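Local coordinates for BREX protein BrxA (Magnetospirillum magneticum, PDB 3BHW) that probably forms part of a type 1 BREX phage-exclusion system, which lets double-stranded DNA phage adsorb but blocks replication of their DNA, at residues E35-W38 against R39-I42; L62-N65 against R66-M70; A151-V154 against Y155-L158; E180-S183 against Y184-E187. All coordinates share one frame; numbering follows the deposited sequence.

Interaction 1: residues E35-W38 against R39-I42; sequences EDQW and RHAI
Trp38 and Ile42 meet one turn apart on the short helix 35-43 of the all-helical BrxA fold, an i to i+4 pair in which a methyl group sits over an indole. The backbone evidence for the helix is a run of four i to i+4 bonds, ending with Ile42 N to Trp38 O at 3.2 Å. Traced outward, Trp38 CB sits where the chain passes on to Arg39. CG is anti to the backbone N (chi1 151°), which carries the ring beside the carbonyl and along the helix toward Ile42. CD1 reaches the aliphatic part of Arg39, with CG of Arg39 3.8 Å from CD1 of Trp38. Ile42 was modelled in two conformers; in the one described, its CD1 lies near NE1 and its CG2 approaches the six-membered ring as in a CH-pi contact, 3.5 Å from the centroid and 5° off the normal. Beyond this contact, Ile25 and Leu28 of helix 19-31 touch the indole, and Arg64 makes a cation-pi contact with it, so Trp38 joins helix 35-43 to two others. The charged end of Arg39 leads elsewhere, to a salt bridge with Glu43. On another side of the helix, the amide of Gln37 and the ring of His40 have their planes 56° apart, with Gln37 NE2 3.7 Å from His40 CD2.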
ATOM      1  N   GLU A  35      -7.980  14.186  17.308  1.00 20.34           N
ATOM      2  CA  GLU A  35      -7.666  12.754  17.433  1.00 20.40           C
ATOM      3  C   GLU A  35      -8.780  12.010  18.157  1.00 19.87           C
ATOM      4  O   GLU A  35      -9.142  10.906  17.785  1.00 20.03           O
ATOM      5  CB  GLU A  35      -6.376  12.492  18.195  1.00 21.26           C
ATOM      6  CG  GLU A  35      -6.062  13.419  19.352  1.00 27.26           C
ATOM      7  CD  GLU A  35      -5.058  14.473  18.963  1.00 33.61           C
ATOM      8  OE1 GLU A  35      -4.864  14.680  17.729  1.00 34.19           O
ATOM      9  OE2 GLU A  35      -4.474  15.095  19.880  1.00 36.29           O
ATOM     10  N   ASP A  36      -9.304  12.612  19.213  1.00 19.12           N
ATOM     11  CA  ASP A  36     -10.431  12.024  19.937  1.00 19.38           C
ATOM     12  C   ASP A  36     -11.642  11.812  19.029  1.00 18.11           C
ATOM     13  O   ASP A  36     -12.326  10.782  19.078  1.00 17.31           O
ATOM     14  CB  ASP A  36     -10.826  12.954  21.085  1.00 19.54           C
ATOM     15  CG  ASP A  36      -9.813  12.961  22.203  1.00 22.44           C
ATOM     16  OD1 ASP A  36      -8.874  12.126  22.221  1.00 25.51           O
ATOM     17  OD2 ASP A  36      -9.961  13.807  23.097  1.00 22.25           O
ATOM     18  N   GLN A  37     -11.880  12.789  18.152  1.00 17.86           N
ATOM     19  CA  GLN A  37     -13.009  12.745  17.232  1.00 19.07           C
ATOM     20  C   GLN A  37     -12.770  11.719  16.122  1.00 17.20           C
ATOM     21  O   GLN A  37     -13.710  11.080  15.630  1.00 17.94           O
ATOM     22  CB  GLN A  37     -13.311  14.138  16.691  1.00 19.84           C
ATOM     23  CG  GLN A  37     -14.511  14.155  15.725  1.00 21.00           C
ATOM     24  CD  GLN A  37     -15.783  13.627  16.391  1.00 22.44           C
ATOM     25  OE1 GLN A  37     -16.085  14.006  17.510  1.00 23.92           O
ATOM     26  NE2 GLN A  37     -16.505  12.756  15.714  1.00 22.82           N
ATOM     27  N   TRP A  38     -11.497  11.533  15.770  1.00 16.85           N
ATOM     28  CA  TRP A  38     -11.141  10.509  14.782  1.00 17.82           C
ATOM     29  C   TRP A  38     -11.559   9.161  15.266  1.00 17.94           C
ATOM     30  O   TRP A  38     -12.269   8.427  14.575  1.00 18.27           O
ATOM     31  CB  TRP A  38      -9.640  10.502  14.452  1.00 18.37           C
ATOM     32  CG  TRP A  38      -9.095   9.129  14.035  1.00 20.43           C
ATOM     33  CD1 TRP A  38      -8.308   8.313  14.794  1.00 19.87           C
ATOM     34  CD2 TRP A  38      -9.271   8.450  12.778  1.00 22.76           C
ATOM     35  NE1 TRP A  38      -7.981   7.180  14.097  1.00 22.70           N
ATOM     36  CE2 TRP A  38      -8.557   7.235  12.858  1.00 24.77           C
ATOM     37  CE3 TRP A  38      -9.923   8.773  11.581  1.00 23.14           C
ATOM     38  CZ2 TRP A  38      -8.516   6.309  11.805  1.00 23.07           C
ATOM     39  CZ3 TRP A  38      -9.886   7.856  10.537  1.00 22.55           C
ATOM     40  CH2 TRP A  38      -9.185   6.635  10.656  1.00 21.13           C
ATOM     41  N   ARG A  39     -11.174   8.864  16.504  1.00 17.43           N
ATOM     42  CA  ARG A  39     -11.549   7.580  17.159  1.00 17.73           C
ATOM     43  C   ARG A  39     -13.050   7.416  17.383  1.00 16.78           C
ATOM     44  O   ARG A  39     -13.599   6.321  17.165  1.00 18.18           O
ATOM     45  CB  ARG A  39     -10.799   7.352  18.468  1.00 17.11           C
ATOM     46  CG  ARG A  39      -9.314   7.077  18.298  1.00 17.62           C
ATOM     47  CD  ARG A  39      -8.698   6.413  19.552  1.00 20.52           C
ATOM     48  NE  ARG A  39      -9.475   5.252  19.990  1.00 21.15           N
ATOM     49  CZ  ARG A  39      -9.382   4.666  21.186  1.00 24.53           C
ATOM     50  NH1 ARG A  39      -8.496   5.082  22.099  1.00 19.13           N
ATOM     51  NH2 ARG A  39     -10.178   3.641  21.469  1.00 22.72           N
ATOM     52  N   HIS A  40     -13.712   8.474  17.825  1.00 16.32           N
ATOM     53  CA  HIS A  40     -15.168   8.458  17.908  1.00 15.24           C
ATOM     54  C   HIS A  40     -15.828   8.143  16.550  1.00 16.45           C
ATOM     55  O   HIS A  40     -16.723   7.293  16.517  1.00 15.36           O
ATOM     56  CB  HIS A  40     -15.705   9.763  18.476  1.00 16.37           C
ATOM     57  CG  HIS A  40     -17.194   9.775  18.624  1.00 17.56           C
ATOM     58  ND1 HIS A  40     -17.825   9.373  19.765  1.00 15.80           N
ATOM     59  CD2 HIS A  40     -18.176  10.096  17.752  1.00 16.28           C
ATOM     60  CE1 HIS A  40     -19.130   9.442  19.613  1.00 13.86           C
ATOM     61  NE2 HIS A  40     -19.378   9.933  18.405  1.00 16.36           N
ATOM     62  N   ALA A  41     -15.421   8.838  15.463  1.00 17.51           N
ATOM     63  CA  ALA A  41     -15.993   8.615  14.111  1.00 17.90           C
ATOM     64  C   ALA A  41     -15.858   7.150  13.634  1.00 19.24           C
ATOM     65  O   ALA A  41     -16.767   6.559  13.012  1.00 17.47           O
ATOM     66  CB  ALA A  41     -15.304   9.571  13.110  1.00 19.50           C
ATOM     67  N   ILE A  42     -14.713   6.546  13.926  1.00 19.61           N
ATOM     68  CA  ILE A  42     -14.462   5.171  13.513  0.50 20.03           C
ATOM     69  C   ILE A  42     -15.212   4.178  14.403  1.00 20.36           C
ATOM     70  O   ILE A  42     -15.918   3.302  13.925  1.00 21.07           O
ATOM     71  CB  ILE A  42     -12.908   4.846  13.445  0.50 20.25           C
ATOM     72  CG1 ILE A  42     -12.278   4.734  14.848  0.50 21.04           C
ATOM     73  CG2 ILE A  42     -12.202   5.901  12.625  0.50 19.66           C
ATOM     74  CD1 ILE A  42     -10.736   4.433  14.929  0.50 20.51           C
TER

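Interaction 2: residues L62-N65 against R66-M70; sequences LMRN and RLETM
Arg66, Asn65 and Glu68 carry the contact at the C-terminal end of helix 57-67, where Arg66 reaches back over Leu62 and Glu68 comes alongside Asn65. The backbone N of Arg66 donates to Leu62 O at 2.7 Å with an N-H...O angle of 175°. From there the chain runs extended from CG to NE and brings the guanidinium over the leucine branches. Leu62 CD2 lies on one face of that group, 3.8 Å from Arg66 CZ and displaced toward the rim, and CD1 approaches NE. The N-H groups are used elsewhere, NH2 bonding to Gly15 O and NH1 more weakly to Ser16 O.

Glu68 was modelled in two conformations, and its side-chain contacts given here belong to one of them. In it, Asn65 and Glu68 point the same way, their amide and carboxylate planes 41° apart, with Asn65 ND2 3.6 Å from Glu68 OE2. Glu68 CG stands between its own backbone N and carbonyl carbon (chi1 73°), a setting that puts it 3.2 Å from Asn65 O. A water bridges the backbone O of Asn65, at 2.7 Å, and Glu68 OE2, at 3.0 Å, donating to both. The helix gives way to a type I turn from Leu67 to Met70, and here Arg66 O accepts from both N and OG1 of Thr69, the hydroxyl at 2.8 Å. The chemistry thus differs between the two sides: the buried arginine offers a leucine its flat face while its N-H groups serve loop carbonyls, whereas at the helix end water and a threonine hydroxyl bond to backbone oxygens as the regular pattern stops.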
ATOM      1  N   LEU A  62      -4.170   1.663  10.543  1.00 18.41           N
ATOM      2  CA  LEU A  62      -3.292   1.385   9.388  1.00 18.07           C
ATOM      3  C   LEU A  62      -3.642   2.219   8.130  1.00 16.55           C
ATOM      4  O   LEU A  62      -2.812   2.940   7.629  1.00 15.79           O
ATOM      5  CB  LEU A  62      -3.325  -0.118   9.098  1.00 17.35           C
ATOM      6  CG  LEU A  62      -2.538  -0.545   7.865  1.00 18.76           C
ATOM      7  CD1 LEU A  62      -1.040  -0.336   8.056  1.00 16.10           C
ATOM      8  CD2 LEU A  62      -2.892  -1.964   7.394  1.00 19.82           C
ATOM      9  N   MET A  63      -4.907   2.165   7.731  1.00 16.09           N
ATOM     10  CA  MET A  63      -5.338   2.882   6.507  1.00 15.61           C
ATOM     11  C   MET A  63      -5.089   4.395   6.691  1.00 18.02           C
ATOM     12  O   MET A  63      -4.662   5.085   5.762  1.00 17.64           O
ATOM     13  CB  MET A  63      -6.814   2.567   6.272  1.00 18.31           C
ATOM     14  CG  MET A  63      -7.107   1.080   6.178  1.00 17.74           C
ATOM     15  SD  MET A  63      -8.738   0.687   5.394  1.00 17.99           S
ATOM     16  CE  MET A  63      -8.992  -0.985   5.828  1.00 23.55           C
ATOM     17  N   ARG A  64      -5.307   4.911   7.903  1.00 18.08           N
ATOM     18  CA  ARG A  64      -5.036   6.324   8.185  1.00 18.81           C
ATOM     19  C   ARG A  64      -3.528   6.610   8.217  1.00 17.62           C
ATOM     20  O   ARG A  64      -3.059   7.592   7.638  1.00 19.21           O
ATOM     21  CB  ARG A  64      -5.647   6.752   9.523  1.00 18.68           C
ATOM     22  CG  ARG A  64      -5.425   8.261   9.797  1.00 21.86           C
ATOM     23  CD  ARG A  64      -5.637   8.601  11.296  1.00 22.83           C
ATOM     24  NE  ARG A  64      -5.321  10.011  11.547  1.00 28.44           N
ATOM     25  CZ  ARG A  64      -5.525  10.633  12.708  1.00 30.12           C
ATOM     26  NH1 ARG A  64      -6.018   9.959  13.738  1.00 29.35           N
ATOM     27  NH2 ARG A  64      -5.202  11.922  12.845  1.00 32.37           N
ATOM     28  N   ASN A  65      -2.778   5.775   8.935  1.00 16.63           N
ATOM     29  CA  ASN A  65      -1.329   5.930   9.000  1.00 17.02           C
ATOM     30  C   ASN A  65      -0.751   5.925   7.593  1.00 16.28           C
ATOM     31  O   ASN A  65       0.148   6.734   7.256  1.00 17.97           O
ATOM     32  CB  ASN A  65      -0.682   4.856   9.868  1.00 17.59           C
ATOM     33  CG  ASN A  65      -0.930   5.069  11.332  1.00 20.44           C
ATOM     34  OD1 ASN A  65      -0.840   4.132  12.131  1.00 27.50           O
ATOM     35  ND2 ASN A  65      -1.284   6.284  11.693  1.00 22.82           N
ATOM     36  N   ARG A  66      -1.198   4.963   6.791  1.00 15.65           N
ATOM     37  CA  ARG A  66      -0.834   5.022   5.340  1.00 14.65           C
ATOM     38  C   ARG A  66      -1.062   6.401   4.651  1.00 14.44           C
ATOM     39  O   ARG A  66      -0.114   7.005   4.141  1.00 14.66           O
ATOM     40  CB  ARG A  66      -1.547   3.954   4.560  1.00 15.90           C
ATOM     41  CG  ARG A  66      -0.956   2.568   4.741  1.00 18.55           C
ATOM     42  CD  ARG A  66      -1.742   1.554   3.929  1.00 17.09           C
ATOM     43  NE  ARG A  66      -1.186   0.202   3.981  1.00 19.10           N
ATOM     44  CZ  ARG A  66      -1.872  -0.933   3.882  1.00 18.82           C
ATOM     45  NH1 ARG A  66      -3.202  -0.931   3.727  1.00 20.57           N
ATOM     46  NH2 ARG A  66      -1.223  -2.081   3.927  1.00 18.22           N
ATOM     47  N   LEU A  67      -2.306   6.905   4.702  1.00 14.71           N
ATOM     48  CA  LEU A  67      -2.613   8.177   4.038  1.00 15.26           C
ATOM     49  C   LEU A  67      -1.863   9.355   4.652  1.00 16.31           C
ATOM     50  O   LEU A  67      -1.504  10.283   3.917  1.00 17.23           O
ATOM     51  CB  LEU A  67      -4.115   8.473   3.979  1.00 16.17           C
ATOM     52  CG  LEU A  67      -4.953   7.506   3.164  1.00 16.22           C
ATOM     53  CD1 LEU A  67      -6.403   7.746   3.554  1.00 16.80           C
ATOM     54  CD2 LEU A  67      -4.813   7.760   1.660  1.00 17.31           C
ATOM     55  N   GLU A  68      -1.545   9.287   5.940  1.00 16.78           N
ATOM     56  CA  GLU A  68      -0.890  10.435   6.588  0.50 17.68           C
ATOM     57  C   GLU A  68       0.609  10.527   6.290  1.00 18.05           C
ATOM     58  O   GLU A  68       1.269  11.475   6.703  1.00 17.88           O
ATOM     59  CB  GLU A  68      -1.156  10.471   8.087  0.50 18.23           C
ATOM     60  CG  GLU A  68      -0.436   9.435   8.873  0.50 20.05           C
ATOM     61  CD  GLU A  68      -0.349   9.814  10.338  0.50 19.84           C
ATOM     62  OE1 GLU A  68      -1.167  10.663  10.768  0.50 19.08           O
ATOM     63  OE2 GLU A  68       0.532   9.265  11.037  0.50 20.27           O
ATOM     64  N   THR A  69       1.140   9.554   5.550  1.00 18.85           N
ATOM     65  CA  THR A  69       2.480   9.736   4.976  1.00 18.28           C
ATOM     66  C   THR A  69       2.451  10.728   3.795  1.00 19.12           C
ATOM     67  O   THR A  69       3.518  11.184   3.374  1.00 18.96           O
ATOM     68  CB  THR A  69       3.147   8.393   4.490  1.00 19.05           C
ATOM     69  OG1 THR A  69       2.422   7.833   3.406  1.00 20.00           O
ATOM     70  CG2 THR A  69       3.274   7.327   5.566  1.00 16.52           C
ATOM     71  N   MET A  70       1.249  11.078   3.311  1.00 17.99           N
ATOM     72  CA  MET A  70       1.043  11.898   2.103  1.00 19.01           C
ATOM     73  C   MET A  70       0.225  13.117   2.519  1.00 19.38           C
ATOM     74  O   MET A  70      -0.155  13.248   3.688  1.00 20.58           O
ATOM     75  CB  MET A  70       0.290  11.150   1.010  1.00 20.04           C
ATOM     76  CG  MET A  70       1.031   9.983   0.418  1.00 18.61           C
ATOM     77  SD  MET A  70       2.695  10.323  -0.259  1.00 14.61           S
ATOM     78  CE  MET A  70       2.886   8.790  -1.160  1.00 20.12           C
TER
HETATM   79  O   HOH W   1       2.030   7.665   9.001  1.00 26.81           O

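Interaction 3: residues A151-V154 against Y155-L158; sequences ADCV and YRIL
Helix 145-161 of the all-helical BrxA fold contributes these two turns, most of whose residues are buried; Tyr155, Arg156 and Ile157 each follow their partner, Ala151, Asp152 or Cys153, one turn later. Regularity shows in four successive i to i+4 bonds, among them Tyr155 N to Ala151 O at 3.0 Å with an N-H...O angle of 168°. That same oxygen also lies at the edge of the tyrosine ring and in its plane, 3.2 Å from Tyr155 CD1. The ring hydroxyl bonds to Leu120 O, and Trp125 of helix 122-135 packs against the side chain.

Arg156 is bent at chi3 (69°), which turns its guanidinium back along the helix until one face has Cys153 CA over it, 4.0 Å from Arg156 CZ. NH1 is equally near CB and SG of Cys153. The sulfur also touches Ile157, with Cys153 SG 4.2 Å from Ile157 CD1. Asp152 has its salt bridge with Arg122, through OD1. Within the helix its charge and that of Arg156 are not in contact, Asp152 OD2 being 5.7 Å from Arg156 NH2, and their direct attraction is probably modest; the salt bridge instead ties this helix to helix 122-135.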
ATOM      1  N   ALA A 151       1.559 -12.584   3.758  1.00 24.52           N
ATOM      2  CA  ALA A 151       1.766 -12.944   2.348  1.00 23.98           C
ATOM      3  C   ALA A 151       0.498 -12.736   1.555  1.00 23.12           C
ATOM      4  O   ALA A 151       0.540 -12.198   0.446  1.00 23.68           O
ATOM      5  CB  ALA A 151       2.194 -14.405   2.242  1.00 23.67           C
ATOM      6  N   ASP A 152      -0.621 -13.175   2.132  1.00 23.38           N
ATOM      7  CA  ASP A 152      -1.942 -13.031   1.537  1.00 23.61           C
ATOM      8  C   ASP A 152      -2.249 -11.558   1.270  1.00 22.95           C
ATOM      9  O   ASP A 152      -2.765 -11.211   0.199  1.00 22.96           O
ATOM     10  CB  ASP A 152      -3.032 -13.631   2.426  1.00 23.79           C
ATOM     11  CG  ASP A 152      -3.139 -15.163   2.298  1.00 26.56           C
ATOM     12  OD1 ASP A 152      -2.342 -15.764   1.545  1.00 27.38           O
ATOM     13  OD2 ASP A 152      -4.036 -15.753   2.955  1.00 29.07           O
ATOM     14  N   CYS A 153      -1.894 -10.708   2.231  1.00 22.64           N
ATOM     15  CA  CYS A 153      -2.180  -9.284   2.109  1.00 21.56           C
ATOM     16  C   CYS A 153      -1.331  -8.656   1.032  1.00 19.93           C
ATOM     17  O   CYS A 153      -1.812  -7.886   0.256  1.00 18.38           O
ATOM     18  CB  CYS A 153      -1.982  -8.568   3.430  1.00 21.78           C
ATOM     19  SG  CYS A 153      -2.347  -6.824   3.312  1.00 25.76           S
ATOM     20  N   VAL A 154      -0.042  -8.942   1.001  1.00 18.82           N
ATOM     21  CA  VAL A 154       0.799  -8.415  -0.071  1.00 18.43           C
ATOM     22  C   VAL A 154       0.280  -8.828  -1.451  1.00 18.11           C
ATOM     23  O   VAL A 154       0.205  -8.000  -2.387  1.00 17.54           O
ATOM     24  CB  VAL A 154       2.251  -8.795   0.158  1.00 19.67           C
ATOM     25  CG1 VAL A 154       3.072  -8.484  -1.068  1.00 20.56           C
ATOM     26  CG2 VAL A 154       2.780  -7.986   1.324  1.00 19.85           C
ATOM     27  N   TYR A 155      -0.065 -10.099  -1.629  1.00 16.72           N
ATOM     28  CA  TYR A 155      -0.555 -10.499  -2.951  1.00 16.49           C
ATOM     29  C   TYR A 155      -1.910  -9.908  -3.273  1.00 16.50           C
ATOM     30  O   TYR A 155      -2.204  -9.601  -4.447  1.00 17.91           O
ATOM     31  CB  TYR A 155      -0.585 -12.018  -3.064  1.00 16.22           C
ATOM     32  CG  TYR A 155       0.784 -12.610  -3.390  1.00 17.53           C
ATOM     33  CD1 TYR A 155       1.767 -12.853  -2.405  1.00 22.44           C
ATOM     34  CD2 TYR A 155       1.094 -12.929  -4.717  1.00 20.46           C
ATOM     35  CE1 TYR A 155       3.024 -13.412  -2.763  1.00 20.43           C
ATOM     36  CE2 TYR A 155       2.330 -13.457  -5.072  1.00 18.17           C
ATOM     37  CZ  TYR A 155       3.289 -13.699  -4.098  1.00 18.50           C
ATOM     38  OH  TYR A 155       4.493 -14.227  -4.537  1.00 19.85           O
ATOM     39  N   ARG A 156      -2.760  -9.708  -2.258  1.00 17.11           N
ATOM     40  CA  ARG A 156      -4.057  -9.069  -2.477  1.00 17.86           C
ATOM     41  C   ARG A 156      -3.855  -7.607  -2.977  1.00 16.73           C
ATOM     42  O   ARG A 156      -4.527  -7.139  -3.929  1.00 18.08           O
ATOM     43  CB  ARG A 156      -4.882  -9.061  -1.180  1.00 18.28           C
ATOM     44  CG  ARG A 156      -6.285  -8.655  -1.334  1.00 21.88           C
ATOM     45  CD  ARG A 156      -7.168  -9.219  -0.203  1.00 25.17           C
ATOM     46  NE  ARG A 156      -6.876  -8.612   1.086  1.00 25.44           N
ATOM     47  CZ  ARG A 156      -6.197  -9.195   2.076  1.00 29.85           C
ATOM     48  NH1 ARG A 156      -5.988  -8.519   3.189  1.00 30.88           N
ATOM     49  NH2 ARG A 156      -5.710 -10.429   1.960  1.00 30.25           N
ATOM     50  N   ILE A 157      -2.911  -6.884  -2.371  1.00 17.46           N
ATOM     51  CA  ILE A 157      -2.570  -5.534  -2.815  1.00 17.07           C
ATOM     52  C   ILE A 157      -2.188  -5.541  -4.288  1.00 18.08           C
ATOM     53  O   ILE A 157      -2.613  -4.680  -5.050  1.00 17.94           O
ATOM     54  CB  ILE A 157      -1.401  -4.968  -1.977  1.00 18.13           C
ATOM     55  CG1 ILE A 157      -1.933  -4.501  -0.639  1.00 18.14           C
ATOM     56  CG2 ILE A 157      -0.872  -3.708  -2.615  1.00 17.13           C
ATOM     57  CD1 ILE A 157      -0.865  -4.236   0.385  1.00 17.62           C
ATOM     58  N   LEU A 158      -1.395  -6.526  -4.668  1.00 17.38           N
ATOM     59  CA  LEU A 158      -0.907  -6.608  -6.030  1.00 18.17           C
ATOM     60  C   LEU A 158      -2.030  -6.969  -6.982  1.00 18.70           C
ATOM     61  O   LEU A 158      -2.034  -6.503  -8.121  1.00 17.42           O
ATOM     62  CB  LEU A 158       0.253  -7.591  -6.105  1.00 18.48           C
ATOM     63  CG  LEU A 158       1.536  -7.180  -5.352  1.00 20.36           C
ATOM     64  CD1 LEU A 158       2.558  -8.219  -5.653  1.00 20.36           C
ATOM     65  CD2 LEU A 158       2.083  -5.776  -5.704  1.00 21.70           C
TER

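Interaction 4: residues E180-S183 against Y184-E187; sequences EVMS and YLRE
Tyr184 begins the second turn of this part of helix 179-187 by donating its N to Glu180 O at 3.3 Å, while its CB rests near the carbonyl oxygen of Val181. With CG anti to the backbone N (chi1 172°), the ring heads away from residues 180-183, and its hydroxyl bonds to Gly71 N, just before helix 72-80. Leu185 follows on the apolar side. Its N bonds to Val181 O within the carbonyl plane, and its side chain runs beside that of Val181 in the same direction, with Leu185 CD1 4.1 Å from Val181 CG1. The same methyl is 4.2 Å from Met182 SD, so one leucine branch touches both residues; Val193 and Ile194 of helix 191-197 add to its surroundings.

Arg186 bonds through N to Met182 O at 3.0 Å and then stretches from CG to NE across the methionine. NH1 lies 3.7 Å from Met182 CB, and Met182, bent at both chi2 and chi3, places CE over one face of the guanidinium, 3.9 Å from NH2 of Arg186. Last comes Glu187, whose N reaches Ser183 O at 2.9 Å with an N-H...O angle of 163°. Its CG lies close to that oxygen, and the extended chain carries OE2 to 2.7 Å from Ser183 OG. This part of the helix thus separates its chemistry by side: valine, methionine and leucine face neighbouring helices, the arginine has methionine carbons beside it, and serine and glutamate bring their oxygens together on the outer, more exposed side.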
ATOM      1  N   GLU A 180      -1.789  11.635 -12.932  1.00 22.82           N
ATOM      2  CA  GLU A 180      -2.166  12.448 -11.772  1.00 22.81           C
ATOM      3  C   GLU A 180      -1.420  11.976 -10.518  1.00 21.58           C
ATOM      4  O   GLU A 180      -0.934  12.757  -9.735  1.00 21.54           O
ATOM      5  CB  GLU A 180      -3.640  12.279 -11.522  1.00 24.46           C
ATOM      6  CG  GLU A 180      -4.327  13.461 -10.911  1.00 28.81           C
ATOM      7  CD  GLU A 180      -5.811  13.335 -11.089  1.00 32.70           C
ATOM      8  OE1 GLU A 180      -6.233  13.023 -12.224  1.00 36.27           O
ATOM      9  OE2 GLU A 180      -6.548  13.524 -10.100  1.00 35.04           O
ATOM     10  N   VAL A 181      -1.312  10.672 -10.352  1.00 20.37           N
ATOM     11  CA  VAL A 181      -0.613  10.180  -9.181  1.00 18.32           C
ATOM     12  C   VAL A 181       0.876  10.460  -9.306  1.00 17.77           C
ATOM     13  O   VAL A 181       1.520  10.944  -8.348  1.00 17.20           O
ATOM     14  CB  VAL A 181      -0.901   8.691  -9.028  1.00 18.60           C
ATOM     15  CG1 VAL A 181       0.150   8.049  -8.080  1.00 16.95           C
ATOM     16  CG2 VAL A 181      -2.375   8.530  -8.541  1.00 17.99           C
ATOM     17  N   MET A 182       1.418  10.176 -10.486  1.00 18.58           N
ATOM     18  CA  MET A 182       2.857  10.380 -10.710  1.00 17.94           C
ATOM     19  C   MET A 182       3.281  11.853 -10.540  1.00 18.31           C
ATOM     20  O   MET A 182       4.387  12.116 -10.049  1.00 18.34           O
ATOM     21  CB  MET A 182       3.340   9.819 -12.064  1.00 17.09           C
ATOM     22  CG  MET A 182       3.219   8.302 -12.263  1.00 17.27           C
ATOM     23  SD  MET A 182       4.062   7.251 -10.977  1.00 19.98           S
ATOM     24  CE  MET A 182       5.661   8.075 -11.003  1.00 21.59           C
ATOM     25  N   SER A 183       2.420  12.783 -10.977  1.00 18.89           N
ATOM     26  CA  SER A 183       2.700  14.212 -10.861  1.00 20.39           C
ATOM     27  C   SER A 183       2.770  14.580  -9.378  1.00 19.14           C
ATOM     28  O   SER A 183       3.688  15.308  -8.954  1.00 18.67           O
ATOM     29  CB  SER A 183       1.667  15.049 -11.669  1.00 21.25           C
ATOM     30  OG  SER A 183       1.861  16.461 -11.574  1.00 26.66           O
ATOM     31  N   TYR A 184       1.825  14.073  -8.589  1.00 19.81           N
ATOM     32  CA  TYR A 184       1.854  14.322  -7.156  1.00 18.84           C
ATOM     33  C   TYR A 184       3.164  13.832  -6.515  1.00 19.04           C
ATOM     34  O   TYR A 184       3.807  14.574  -5.794  1.00 18.17           O
ATOM     35  CB  TYR A 184       0.625  13.705  -6.423  1.00 19.26           C
ATOM     36  CG  TYR A 184       0.754  13.794  -4.914  1.00 19.13           C
ATOM     37  CD1 TYR A 184       0.283  14.911  -4.200  1.00 19.12           C
ATOM     38  CD2 TYR A 184       1.466  12.822  -4.197  1.00 16.05           C
ATOM     39  CE1 TYR A 184       0.463  15.033  -2.821  1.00 19.43           C
ATOM     40  CE2 TYR A 184       1.644  12.926  -2.797  1.00 18.17           C
ATOM     41  CZ  TYR A 184       1.138  14.049  -2.132  1.00 19.49           C
ATOM     42  OH  TYR A 184       1.313  14.168  -0.778  1.00 20.06           O
ATOM     43  N   LEU A 185       3.566  12.616  -6.882  1.00 19.04           N
ATOM     44  CA  LEU A 185       4.787  11.996  -6.345  1.00 18.91           C
ATOM     45  C   LEU A 185       6.066  12.742  -6.700  1.00 18.66           C
ATOM     46  O   LEU A 185       6.921  12.903  -5.833  1.00 19.20           O
ATOM     47  CB  LEU A 185       4.885  10.529  -6.756  1.00 18.95           C
ATOM     48  CG  LEU A 185       3.893   9.526  -6.146  1.00 17.13           C
ATOM     49  CD1 LEU A 185       4.102   8.188  -6.846  1.00 18.08           C
ATOM     50  CD2 LEU A 185       3.941   9.397  -4.557  1.00 16.41           C
ATOM     51  N   ARG A 186       6.182  13.178  -7.962  1.00 19.18           N
ATOM     52  CA  ARG A 186       7.341  13.970  -8.433  1.00 18.30           C
ATOM     53  C   ARG A 186       7.360  15.285  -7.679  1.00 19.06           C
ATOM     54  O   ARG A 186       8.396  15.671  -7.097  1.00 18.50           O
ATOM     55  CB  ARG A 186       7.318  14.179  -9.952  1.00 19.16           C
ATOM     56  CG  ARG A 186       7.472  12.858 -10.712  1.00 21.26           C
ATOM     57  CD  ARG A 186       8.051  13.000 -12.088  1.00 23.37           C
ATOM     58  NE  ARG A 186       7.861  11.757 -12.828  1.00 27.66           N
ATOM     59  CZ  ARG A 186       6.733  11.446 -13.459  1.00 32.54           C
ATOM     60  NH1 ARG A 186       5.704  12.298 -13.451  1.00 34.31           N
ATOM     61  NH2 ARG A 186       6.632  10.291 -14.099  1.00 36.29           N
ATOM     62  N   GLU A 187       6.212  15.965  -7.660  1.00 19.60           N
ATOM     63  CA  GLU A 187       6.125  17.301  -7.061  1.00 21.00           C
ATOM     64  C   GLU A 187       6.418  17.305  -5.559  1.00 20.15           C
ATOM     65  O   GLU A 187       6.867  18.316  -5.012  1.00 20.50           O
ATOM     66  CB  GLU A 187       4.778  17.960  -7.388  1.00 20.91           C
ATOM     67  CG  GLU A 187       4.607  18.213  -8.911  1.00 24.95           C
ATOM     68  CD  GLU A 187       3.224  18.732  -9.298  1.00 26.15           C
ATOM     69  OE1 GLU A 187       2.468  19.181  -8.395  1.00 33.18           O
ATOM     70  OE2 GLU A 187       2.910  18.724 -10.512  1.00 31.47           O
TER

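Each contact is local, between neighbouring turns of one helix, interaction 2 running on into a type I turn, so along the chain they stand in series, none nesting within or crossing another. Interaction 1, on helix 35-43, is followed by interaction 2 at the end of helix 57-67; the two touch where Trp38 CD1 lies 3.0 Å from Arg64 NH1. Interaction 3, on helix 145-161, lies across the chain's centre from interaction 2 but meets it through Ile157 and Arg66. Interaction 4, near the C terminus, joins interaction 2 through Met70 CE and Leu185 CD2, 3.6 Å apart. Residues 62-70 therefore touch all three other contacts, whereas interactions 3 and 4 stay about 13 Å apart at their nearest atoms.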